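Local coordinates for Ctr9 protein (Myceliophthora thermophila, PDB 6AF0) that probably binds the RNA polymerase II complex, and is present here as a long helical, tetratricopeptide-repeat-containing part of the full-length protein, at residues Leu692-Ala703 against Ala720-Ala731; Gln771-His781 against Ala792-Lys802. One frame throughout, in Å; residues are numbered along the deposited sequence.

How the contacts relate
Following the chain from its N terminus, contact 1 comes first: helix 689-704 turns back through a short link into helix 712-734, and the two pack as neighbours. The chain then runs through helices 739-752 and 756-770 before contact 2 repeats the same kind of closure, folding helix 773-785 against helix 789-801. The two contacts are in series, neither nested nor crossed. Both are near-antiparallel helical hairpins, with centres about 23 Å apart and nearest atoms about 8 Å apart. Helix 739-752 lies between them, touching Val693, Leu700, Tyr721 and Phe728 of contact 1 as well as His774, Val775 and Asn778 of contact 2.

Contact 1 of 2, residues Leu692-Ala703 against Ala720-Ala731; sequences LVGMGNLHLMAA and AYNRAVEFFDKA
In a hairpin of the tetratricopeptide-repeat-containing helical array, Gly696 of helix 689-704 packs against Ala724 and Phe728 of helix 712-734. The segment axes approach to 7.6 Å and run nearly antiparallel, at 161°. The CA atoms come nearest at Gly696 and Ala724, 4.0 Å apart, and Gly696 CA lies over one face of the Phe728 ring, a CH-pi contact 3.6 Å from its centroid. Leu700 CD2 meets the edge of that ring at CE2, 3.8 Å away, and Val693 CG1 lies in its plane beside CE1. Such interlocking is knobs-into-holes packing: Phe728 fits among Val693, Gly696, Asn697 and Leu700, while Phe727 fits among Leu692, Met695, Gly696 and His699. Met695 CB stands over the Phe727 face, 3.7 Å from the centroid; bends at chi2 and chi3 bring SD over it too, a Met-aromatic contact. From helix 689-704, His699 enters a hole of Ala720, Arg723, Ala724 and Phe727. Phe727 turns its edge to the His699 face, a T-shaped pair with planes 68° apart and CE2 3.4 Å from His699 NE2. At one end, Leu692 CB abuts Ala731 CB at 3.7 Å; at the other, Ala703 CB meets the edge of the Tyr721 ring; Tyr721 OH is hydrogen-bonded to Glu751.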
loop_
_atom_site.group_PDB
_atom_site.type_symbol
_atom_site.label_atom_id
_atom_site.label_comp_id
_atom_site.label_asym_id
_atom_site.label_seq_id
_atom_site.Cartn_x
_atom_site.Cartn_y
_atom_site.Cartn_z
ATOM N N LEU A 692 36.234 -13.044 -1.083
ATOM C CA LEU A 692 36.195 -13.936 -2.249
ATOM C C LEU A 692 36.739 -13.259 -3.515
ATOM O O LEU A 692 37.586 -13.813 -4.218
ATOM C CB LEU A 692 34.766 -14.449 -2.497
ATOM C CG LEU A 692 34.228 -15.474 -1.490
ATOM C CD1 LEU A 692 32.905 -14.990 -0.915
ATOM C CD2 LEU A 692 34.073 -16.855 -2.104
ATOM N N VAL A 693 36.262 -12.053 -3.791
ATOM C CA VAL A 693 36.763 -11.279 -4.926
ATOM C C VAL A 693 38.227 -10.904 -4.651
ATOM O O VAL A 693 39.034 -10.734 -5.560
ATOM C CB VAL A 693 35.908 -10.029 -5.168
ATOM C CG1 VAL A 693 36.354 -9.313 -6.433
ATOM C CG2 VAL A 693 34.434 -10.415 -5.300
ATOM N N GLY A 694 38.568 -10.804 -3.376
ATOM C CA GLY A 694 39.955 -10.642 -2.973
ATOM C C GLY A 694 40.803 -11.821 -3.362
ATOM O O GLY A 694 42.002 -11.675 -3.580
ATOM N N MET A 695 40.177 -12.994 -3.428
ATOM C CA MET A 695 40.866 -14.229 -3.778
ATOM C C MET A 695 41.015 -14.385 -5.282
ATOM O O MET A 695 42.096 -14.696 -5.775
ATOM C CB MET A 695 40.117 -15.424 -3.202
ATOM C CG MET A 695 40.154 -15.527 -1.688
ATOM S SD MET A 695 41.546 -16.537 -1.126
ATOM C CE MET A 695 42.889 -15.443 -1.495
ATOM N N GLY A 696 39.915 -14.170 -5.993
ATOM C CA GLY A 696 39.892 -14.202 -7.448
ATOM C C GLY A 696 40.934 -13.269 -8.004
ATOM O O GLY A 696 41.595 -13.606 -8.977
ATOM N N ASN A 697 41.071 -12.103 -7.366
ATOM C CA ASN A 697 42.100 -11.097 -7.688
ATOM C C ASN A 697 43.517 -11.576 -7.468
ATOM O O ASN A 697 44.382 -11.355 -8.310
ATOM C CB ASN A 697 41.926 -9.857 -6.820
ATOM C CG ASN A 697 40.837 -8.925 -7.317
ATOM O OD1 ASN A 697 40.179 -9.164 -8.341
ATOM N ND2 ASN A 697 40.641 -7.838 -6.576
ATOM N N LEU A 698 43.752 -12.190 -6.312
ATOM C CA LEU A 698 45.088 -12.634 -5.936
ATOM C C LEU A 698 45.539 -13.777 -6.821
ATOM O O LEU A 698 46.657 -13.768 -7.359
ATOM C CB LEU A 698 45.136 -13.079 -4.479
ATOM C CG LEU A 698 46.476 -12.796 -3.772
ATOM C CD1 LEU A 698 46.326 -13.003 -2.278
ATOM C CD2 LEU A 698 47.636 -13.633 -4.308
ATOM N N HIS A 699 44.661 -14.764 -6.956
ATOM C CA HIS A 699 44.903 -15.885 -7.854
ATOM C C HIS A 699 45.297 -15.313 -9.201
ATOM O O HIS A 699 46.420 -15.519 -9.668
ATOM C CB HIS A 699 43.661 -16.789 -7.968
ATOM C CG HIS A 699 43.573 -17.830 -6.892
ATOM N ND1 HIS A 699 43.435 -19.174 -7.167
ATOM C CD2 HIS A 699 43.635 -17.729 -5.542
ATOM C CE1 HIS A 699 43.409 -19.855 -6.034
ATOM N NE2 HIS A 699 43.525 -19.001 -5.033
ATOM N N LEU A 700 44.384 -14.528 -9.766
ATOM C CA LEU A 700 44.525 -13.936 -11.102
ATOM C C LEU A 700 45.878 -13.272 -11.348
ATOM O O LEU A 700 46.484 -13.400 -12.411
ATOM C CB LEU A 700 43.419 -12.906 -11.302
ATOM C CG LEU A 700 42.743 -12.798 -12.652
ATOM C CD1 LEU A 700 42.336 -14.149 -13.207
ATOM C CD2 LEU A 700 41.537 -11.895 -12.493
ATOM N N MET A 701 46.337 -12.535 -10.356
ATOM C CA MET A 701 47.599 -11.828 -10.488
ATOM C C MET A 701 48.744 -12.806 -10.409
ATOM O O MET A 701 49.647 -12.755 -11.233
ATOM C CB MET A 701 47.746 -10.724 -9.435
ATOM C CG MET A 701 47.318 -9.366 -9.966
ATOM S SD MET A 701 47.400 -8.057 -8.746
ATOM C CE MET A 701 49.176 -7.793 -8.618
ATOM N N ALA A 702 48.689 -13.713 -9.438
ATOM C CA ALA A 702 49.754 -14.704 -9.248
ATOM C C ALA A 702 49.866 -15.645 -10.441
ATOM O O ALA A 702 50.931 -16.208 -10.701
ATOM C CB ALA A 702 49.513 -15.500 -7.978
ATOM N N ALA A 703 48.769 -15.786 -11.177
ATOM C CA ALA A 703 48.664 -16.788 -12.226
ATOM C C ALA A 703 48.930 -16.308 -13.662
ATOM O O ALA A 703 49.122 -17.138 -14.538
ATOM C CB ALA A 703 47.308 -17.476 -12.134
ATOM N N ALA A 720 44.925 -22.797 -12.078
ATOM C CA ALA A 720 44.970 -21.639 -11.162
ATOM C C ALA A 720 43.925 -20.582 -11.497
ATOM O O ALA A 720 43.348 -19.980 -10.594
ATOM C CB ALA A 720 46.353 -21.001 -11.148
ATOM N N TYR A 721 43.702 -20.343 -12.785
ATOM C CA TYR A 721 42.614 -19.453 -13.221
ATOM C C TYR A 721 41.256 -20.039 -12.867
ATOM O O TYR A 721 40.339 -19.323 -12.465
ATOM C CB TYR A 721 42.666 -19.192 -14.728
ATOM C CG TYR A 721 43.620 -18.093 -15.149
ATOM C CD1 TYR A 721 44.895 -17.982 -14.584
ATOM C CD2 TYR A 721 43.262 -17.174 -16.123
ATOM C CE1 TYR A 721 45.769 -16.980 -14.977
ATOM C CE2 TYR A 721 44.136 -16.182 -16.523
ATOM C CZ TYR A 721 45.387 -16.085 -15.946
ATOM O OH TYR A 721 46.257 -15.094 -16.331
ATOM N N ASN A 722 41.127 -21.348 -13.029
ATOM C CA ASN A 722 39.904 -22.034 -12.649
ATOM C C ASN A 722 39.523 -21.713 -11.194
ATOM O O ASN A 722 38.371 -21.395 -10.906
ATOM C CB ASN A 722 40.063 -23.545 -12.837
ATOM C CG ASN A 722 39.750 -24.009 -14.244
ATOM O OD1 ASN A 722 39.344 -25.149 -14.423
ATOM N ND2 ASN A 722 39.939 -23.153 -15.238
ATOM N N ARG A 723 40.500 -21.781 -10.291
ATOM C CA ARG A 723 40.269 -21.469 -8.876
ATOM C C ARG A 723 39.835 -20.034 -8.654
ATOM O O ARG A 723 38.950 -19.779 -7.845
ATOM C CB ARG A 723 41.515 -21.728 -8.055
ATOM C CG ARG A 723 41.825 -23.192 -7.930
ATOM C CD ARG A 723 43.091 -23.407 -7.142
ATOM N NE ARG A 723 43.416 -24.824 -7.088
ATOM C CZ ARG A 723 44.574 -25.304 -6.666
ATOM N NH1 ARG A 723 45.520 -24.465 -6.255
ATOM N NH2 ARG A 723 44.782 -26.618 -6.660
ATOM N N ALA A 724 40.478 -19.105 -9.356
ATOM C CA ALA A 724 40.083 -17.708 -9.327
ATOM C C ALA A 724 38.613 -17.588 -9.699
ATOM O O ALA A 724 37.845 -16.896 -9.032
ATOM C CB ALA A 724 40.935 -16.886 -10.285
ATOM N N VAL A 725 38.213 -18.273 -10.757
ATOM C CA VAL A 725 36.826 -18.216 -11.197
ATOM C C VAL A 725 35.890 -18.917 -10.191
ATOM O O VAL A 725 34.736 -18.512 -10.026
ATOM C CB VAL A 725 36.690 -18.771 -12.623
ATOM C CG1 VAL A 725 35.237 -18.835 -13.054
ATOM C CG2 VAL A 725 37.468 -17.892 -13.593
ATOM N N GLU A 726 36.393 -19.952 -9.514
ATOM C CA GLU A 726 35.683 -20.585 -8.390
ATOM C C GLU A 726 35.189 -19.497 -7.436
ATOM O O GLU A 726 33.979 -19.369 -7.190
ATOM C CB GLU A 726 36.604 -21.557 -7.619
ATOM C CG GLU A 726 35.984 -22.897 -7.230
ATOM C CD GLU A 726 36.313 -23.991 -8.235
ATOM O OE1 GLU A 726 37.508 -24.317 -8.386
ATOM O OE2 GLU A 726 35.390 -24.522 -8.887
ATOM N N PHE A 727 36.140 -18.712 -6.924
ATOM C CA PHE A 727 35.847 -17.643 -5.962
ATOM C C PHE A 727 34.999 -16.517 -6.566
ATOM O O PHE A 727 34.071 -16.019 -5.929
ATOM C CB PHE A 727 37.121 -17.020 -5.415
ATOM C CG PHE A 727 38.051 -17.981 -4.740
ATOM C CD1 PHE A 727 37.811 -18.433 -3.471
ATOM C CD2 PHE A 727 39.219 -18.364 -5.353
ATOM C CE1 PHE A 727 38.702 -19.281 -2.839
ATOM C CE2 PHE A 727 40.115 -19.212 -4.726
ATOM C CZ PHE A 727 39.859 -19.667 -3.466
ATOM N N PHE A 728 35.324 -16.095 -7.780
ATOM C CA PHE A 728 34.538 -15.060 -8.425
ATOM C C PHE A 728 33.069 -15.426 -8.567
ATOM O O PHE A 728 32.190 -14.558 -8.430
ATOM C CB PHE A 728 35.080 -14.733 -9.819
ATOM C CG PHE A 728 36.308 -13.863 -9.821
ATOM C CD1 PHE A 728 36.456 -12.812 -8.919
ATOM C CD2 PHE A 728 37.311 -14.083 -10.760
ATOM C CE1 PHE A 728 37.592 -12.028 -8.937
ATOM C CE2 PHE A 728 38.445 -13.296 -10.782
ATOM C CZ PHE A 728 38.589 -12.268 -9.870
ATOM N N ASP A 729 32.791 -16.693 -8.880
ATOM C CA ASP A 729 31.416 -17.078 -9.210
ATOM C C ASP A 729 30.590 -17.237 -7.923
ATOM O O ASP A 729 29.488 -16.696 -7.831
ATOM C CB ASP A 729 31.356 -18.300 -10.157
ATOM C CG ASP A 729 30.809 -19.545 -9.491
ATOM O OD1 ASP A 729 31.516 -20.141 -8.645
ATOM O OD2 ASP A 729 29.659 -19.923 -9.814
ATOM N N LYS A 730 31.140 -17.910 -6.912
ATOM C CA LYS A 730 30.425 -18.040 -5.639
ATOM C C LYS A 730 30.047 -16.653 -5.120
ATOM O O LYS A 730 28.893 -16.404 -4.805
ATOM C CB LYS A 730 31.238 -18.800 -4.576
ATOM C CG LYS A 730 30.407 -19.251 -3.364
ATOM C CD LYS A 730 29.973 -20.723 -3.442
ATOM C CE LYS A 730 29.117 -21.165 -2.249
ATOM N NZ LYS A 730 28.321 -22.404 -2.514
ATOM N N ALA A 731 31.036 -15.763 -5.043
ATOM C CA ALA A 731 30.832 -14.364 -4.664
ATOM C C ALA A 731 29.693 -13.710 -5.462
ATOM O O ALA A 731 28.795 -13.069 -4.889
ATOM C CB ALA A 731 32.120 -13.584 -4.875
#

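Contact 2 of 2, residues Gln771-His781 against Ala792-Lys802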
loop_
_atom_site.group_PDB
_atom_site.type_symbol
_atom_site.label_atom_id
_atom_site.label_comp_id
_atom_site.label_asym_id
_atom_site.label_seq_id
_atom_site.Cartn_x
_atom_site.Cartn_y
_atom_site.Cartn_z
ATOM N N GLN A 771 33.697 3.076 -12.346
ATOM C CA GLN A 771 34.376 4.394 -12.514
ATOM C C GLN A 771 35.825 4.488 -11.993
ATOM O O GLN A 771 36.402 5.570 -11.977
ATOM C CB GLN A 771 33.579 5.534 -11.855
ATOM C CG GLN A 771 32.100 5.527 -12.160
ATOM C CD GLN A 771 31.851 5.558 -13.640
ATOM O OE1 GLN A 771 32.485 6.335 -14.356
ATOM N NE2 GLN A 771 30.943 4.705 -14.116
ATOM N N ASP A 772 36.410 3.378 -11.562
ATOM C CA ASP A 772 37.791 3.374 -11.088
ATOM C C ASP A 772 38.671 3.494 -12.303
ATOM O O ASP A 772 38.239 3.175 -13.403
ATOM C CB ASP A 772 38.114 2.089 -10.318
ATOM C CG ASP A 772 37.424 2.033 -8.956
ATOM O OD1 ASP A 772 36.870 3.068 -8.510
ATOM O OD2 ASP A 772 37.437 0.952 -8.324
ATOM N N ALA A 773 39.892 3.971 -12.110
ATOM C CA ALA A 773 40.846 4.103 -13.211
ATOM C C ALA A 773 41.103 2.762 -13.872
ATOM O O ALA A 773 41.024 2.647 -15.084
ATOM C CB ALA A 773 42.153 4.698 -12.718
ATOM N N HIS A 774 41.372 1.755 -13.054
ATOM C CA HIS A 774 41.731 0.430 -13.540
ATOM C C HIS A 774 40.702 -0.193 -14.495
ATOM O O HIS A 774 41.049 -0.952 -15.401
ATOM C CB HIS A 774 42.064 -0.502 -12.361
ATOM C CG HIS A 774 40.940 -0.714 -11.392
ATOM N ND1 HIS A 774 39.894 -1.575 -11.644
ATOM C CD2 HIS A 774 40.729 -0.221 -10.150
ATOM C CE1 HIS A 774 39.078 -1.592 -10.606
ATOM N NE2 HIS A 774 39.560 -0.777 -9.688
ATOM N N VAL A 775 39.434 0.131 -14.291
ATOM C CA VAL A 775 38.385 -0.279 -15.229
ATOM C C VAL A 775 38.699 0.268 -16.607
ATOM O O VAL A 775 38.744 -0.474 -17.570
ATOM C CB VAL A 775 36.976 0.175 -14.762
ATOM C CG1 VAL A 775 35.989 0.237 -15.909
ATOM C CG2 VAL A 775 36.447 -0.776 -13.701
ATOM N N TYR A 776 38.960 1.560 -16.684
ATOM C CA TYR A 776 39.250 2.209 -17.958
ATOM C C TYR A 776 40.562 1.706 -18.587
ATOM O O TYR A 776 40.688 1.596 -19.806
ATOM C CB TYR A 776 39.284 3.725 -17.768
ATOM C CG TYR A 776 37.909 4.334 -17.579
ATOM C CD1 TYR A 776 37.306 5.075 -18.596
ATOM C CD2 TYR A 776 37.194 4.157 -16.391
ATOM C CE1 TYR A 776 36.039 5.630 -18.433
ATOM C CE2 TYR A 776 35.930 4.707 -16.216
ATOM C CZ TYR A 776 35.356 5.447 -17.233
ATOM O OH TYR A 776 34.108 6.003 -17.057
ATOM N N VAL A 777 41.527 1.382 -17.745
ATOM C CA VAL A 777 42.794 0.850 -18.209
ATOM C C VAL A 777 42.525 -0.489 -18.882
ATOM O O VAL A 777 42.917 -0.708 -20.019
ATOM C CB VAL A 777 43.796 0.694 -17.039
ATOM C CG1 VAL A 777 45.082 0.015 -17.478
ATOM C CG2 VAL A 777 44.126 2.055 -16.441
ATOM N N ASN A 778 41.833 -1.365 -18.166
ATOM C CA ASN A 778 41.486 -2.694 -18.661
ATOM C C ASN A 778 40.661 -2.642 -19.940
ATOM O O ASN A 778 40.771 -3.513 -20.808
ATOM C CB ASN A 778 40.672 -3.432 -17.606
ATOM C CG ASN A 778 41.451 -3.698 -16.330
ATOM O OD1 ASN A 778 42.667 -3.493 -16.249
ATOM N ND2 ASN A 778 40.746 -4.178 -15.326
ATOM N N MET A 779 39.810 -1.626 -20.028
ATOM C CA MET A 779 39.032 -1.369 -21.235
ATOM C C MET A 779 39.936 -0.985 -22.395
ATOM O O MET A 779 39.895 -1.610 -23.453
ATOM C CB MET A 779 38.026 -0.252 -20.986
ATOM C CG MET A 779 36.716 -0.736 -20.388
ATOM S SD MET A 779 35.385 0.369 -20.879
ATOM C CE MET A 779 34.079 -0.803 -21.149
ATOM N N GLY A 780 40.754 0.043 -22.182
ATOM C CA GLY A 780 41.784 0.428 -23.150
ATOM C C GLY A 780 42.624 -0.749 -23.648
ATOM O O GLY A 780 42.972 -0.809 -24.815
ATOM N N HIS A 781 42.934 -1.694 -22.766
ATOM C CA HIS A 781 43.667 -2.912 -23.141
ATOM C C HIS A 781 42.912 -3.800 -24.130
ATOM O O HIS A 781 43.493 -4.318 -25.082
ATOM C CB HIS A 781 43.985 -3.746 -21.907
ATOM C CG HIS A 781 44.899 -3.073 -20.938
ATOM N ND1 HIS A 781 45.552 -1.896 -21.225
ATOM C CD2 HIS A 781 45.315 -3.443 -19.704
ATOM C CE1 HIS A 781 46.311 -1.556 -20.200
ATOM N NE2 HIS A 781 46.190 -2.482 -19.266
ATOM N N ALA A 792 39.890 3.006 -27.531
ATOM C CA ALA A 792 40.963 2.674 -26.580
ATOM C C ALA A 792 41.733 3.930 -26.143
ATOM O O ALA A 792 42.233 4.015 -25.025
ATOM C CB ALA A 792 41.933 1.680 -27.201
ATOM N N ILE A 793 41.856 4.895 -27.043
ATOM C CA ILE A 793 42.522 6.138 -26.710
ATOM C C ILE A 793 41.758 6.788 -25.558
ATOM O O ILE A 793 42.274 6.874 -24.460
ATOM C CB ILE A 793 42.640 7.100 -27.927
ATOM C CG1 ILE A 793 43.495 6.487 -29.055
ATOM C CG2 ILE A 793 43.193 8.459 -27.505
ATOM C CD1 ILE A 793 44.981 6.401 -28.778
ATOM N N GLU A 794 40.521 7.215 -25.778
ATOM C CA GLU A 794 39.849 8.020 -24.741
ATOM C C GLU A 794 39.374 7.201 -23.539
ATOM O O GLU A 794 38.955 7.771 -22.546
ATOM C CB GLU A 794 38.735 8.944 -25.297
ATOM C CG GLU A 794 37.289 8.461 -25.162
ATOM C CD GLU A 794 36.999 7.229 -25.996
ATOM O OE1 GLU A 794 37.956 6.682 -26.578
ATOM O OE2 GLU A 794 35.820 6.807 -26.079
ATOM N N SER A 795 39.429 5.878 -23.619
ATOM C CA SER A 795 39.340 5.074 -22.413
ATOM C C SER A 795 40.574 5.437 -21.585
ATOM O O SER A 795 40.463 5.976 -20.479
ATOM C CB SER A 795 39.282 3.579 -22.743
ATOM O OG SER A 795 39.356 2.771 -21.581
ATOM N N TYR A 796 41.749 5.201 -22.161
ATOM C CA TYR A 796 43.008 5.539 -21.505
ATOM C C TYR A 796 43.037 6.994 -21.039
ATOM O O TYR A 796 43.480 7.285 -19.943
ATOM C CB TYR A 796 44.192 5.289 -22.446
ATOM C CG TYR A 796 44.601 3.851 -22.594
ATOM C CD1 TYR A 796 45.035 3.352 -23.822
ATOM C CD2 TYR A 796 44.558 2.975 -21.510
ATOM C CE1 TYR A 796 45.413 2.023 -23.962
ATOM C CE2 TYR A 796 44.939 1.651 -21.642
ATOM C CZ TYR A 796 45.363 1.186 -22.868
ATOM O OH TYR A 796 45.733 -0.117 -22.999
ATOM N N GLU A 797 42.577 7.903 -21.884
ATOM C CA GLU A 797 42.615 9.320 -21.564
ATOM C C GLU A 797 41.801 9.564 -20.307
ATOM O O GLU A 797 42.258 10.238 -19.394
ATOM C CB GLU A 797 42.066 10.165 -22.723
ATOM C CG GLU A 797 43.073 10.519 -23.813
ATOM C CD GLU A 797 43.528 11.961 -23.730
ATOM O OE1 GLU A 797 42.931 12.805 -24.443
ATOM O OE2 GLU A 797 44.462 12.240 -22.939
ATOM N N ILE A 798 40.601 9.001 -20.266
ATOM C CA ILE A 798 39.734 9.156 -19.108
ATOM C C ILE A 798 40.416 8.588 -17.863
ATOM O O ILE A 798 40.354 9.199 -16.788
ATOM C CB ILE A 798 38.358 8.490 -19.315
ATOM C CG1 ILE A 798 37.495 9.338 -20.258
ATOM C CG2 ILE A 798 37.648 8.349 -17.982
ATOM C CD1 ILE A 798 36.084 8.827 -20.466
ATOM N N ALA A 799 41.068 7.430 -18.003
ATOM C CA ALA A 799 41.860 6.861 -16.898
ATOM C C ALA A 799 42.883 7.865 -16.386
ATOM O O ALA A 799 43.029 8.028 -15.197
ATOM C CB ALA A 799 42.557 5.575 -17.314
ATOM N N LEU A 800 43.583 8.546 -17.282
ATOM C CA LEU A 800 44.622 9.499 -16.879
ATOM C C LEU A 800 44.028 10.735 -16.218
ATOM O O LEU A 800 44.655 11.348 -15.376
ATOM C CB LEU A 800 45.474 9.907 -18.082
ATOM C CG LEU A 800 46.254 8.758 -18.720
ATOM C CD1 LEU A 800 46.949 9.213 -19.996
ATOM C CD2 LEU A 800 47.265 8.181 -17.754
ATOM N N SER A 801 42.811 11.092 -16.598
ATOM C CA SER A 801 42.152 12.255 -16.028
ATOM C C SER A 801 41.980 12.092 -14.535
ATOM O O SER A 801 41.943 13.076 -13.804
ATOM C CB SER A 801 40.778 12.483 -16.670
ATOM O OG SER A 801 39.867 11.456 -16.310
ATOM N N LYS A 802 41.765 10.841 -14.163
ATOM C CA LYS A 802 41.269 10.457 -12.858
ATOM C C LYS A 802 42.258 10.562 -11.734
ATOM O O LYS A 802 43.430 10.274 -11.897
ATOM C CB LYS A 802 40.655 9.070 -12.905
ATOM C CG LYS A 802 39.164 9.133 -13.120
ATOM C CD LYS A 802 38.569 7.792 -13.471
ATOM C CE LYS A 802 37.060 7.859 -13.400
ATOM N NZ LYS A 802 36.403 6.851 -14.264
#
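Polar contacts begin where Tyr796 reaches across to His781. The hydroxyl OH of Tyr796 and ND1 of His781 share a hydrogen bond of 2.5 Å, in which either may be the donor; OH lies in the imidazole plane, at its edge. His781 NE2 makes a weak bond to the backbone of another protein's chain. Ser795 points into the interface, its OG anti to the backbone N (chi1 173°), which sets it 3.1 Å from Gly780 N and near Tyr776 O. Tyr776 OH donates to Gln771 OE1. Lys802, extended beyond CG, crosses Tyr776 at about a right angle on its way to Gln771, where its bond to the backbone O is weak and doubtfully placed. These are the two helices of a predicted tetratricopeptide repeat, crossing nearly antiparallel at 160° with segment axes 7.9 Å apart; Gly780 brings the backbones close, its CA 4.2 Å from Ala792 CA. Among the ring contacts, Gly780 CA sits over one face of the Tyr796 ring, a CH-pi contact 3.8 Å from the centroid, and the Tyr796 and His781 rings meet rim to rim with planes 60° apart. The apolar contacts gather round Ala799, whose CB is 3.8 Å from Tyr776 CB and 4.0 Å from Val777 CG2.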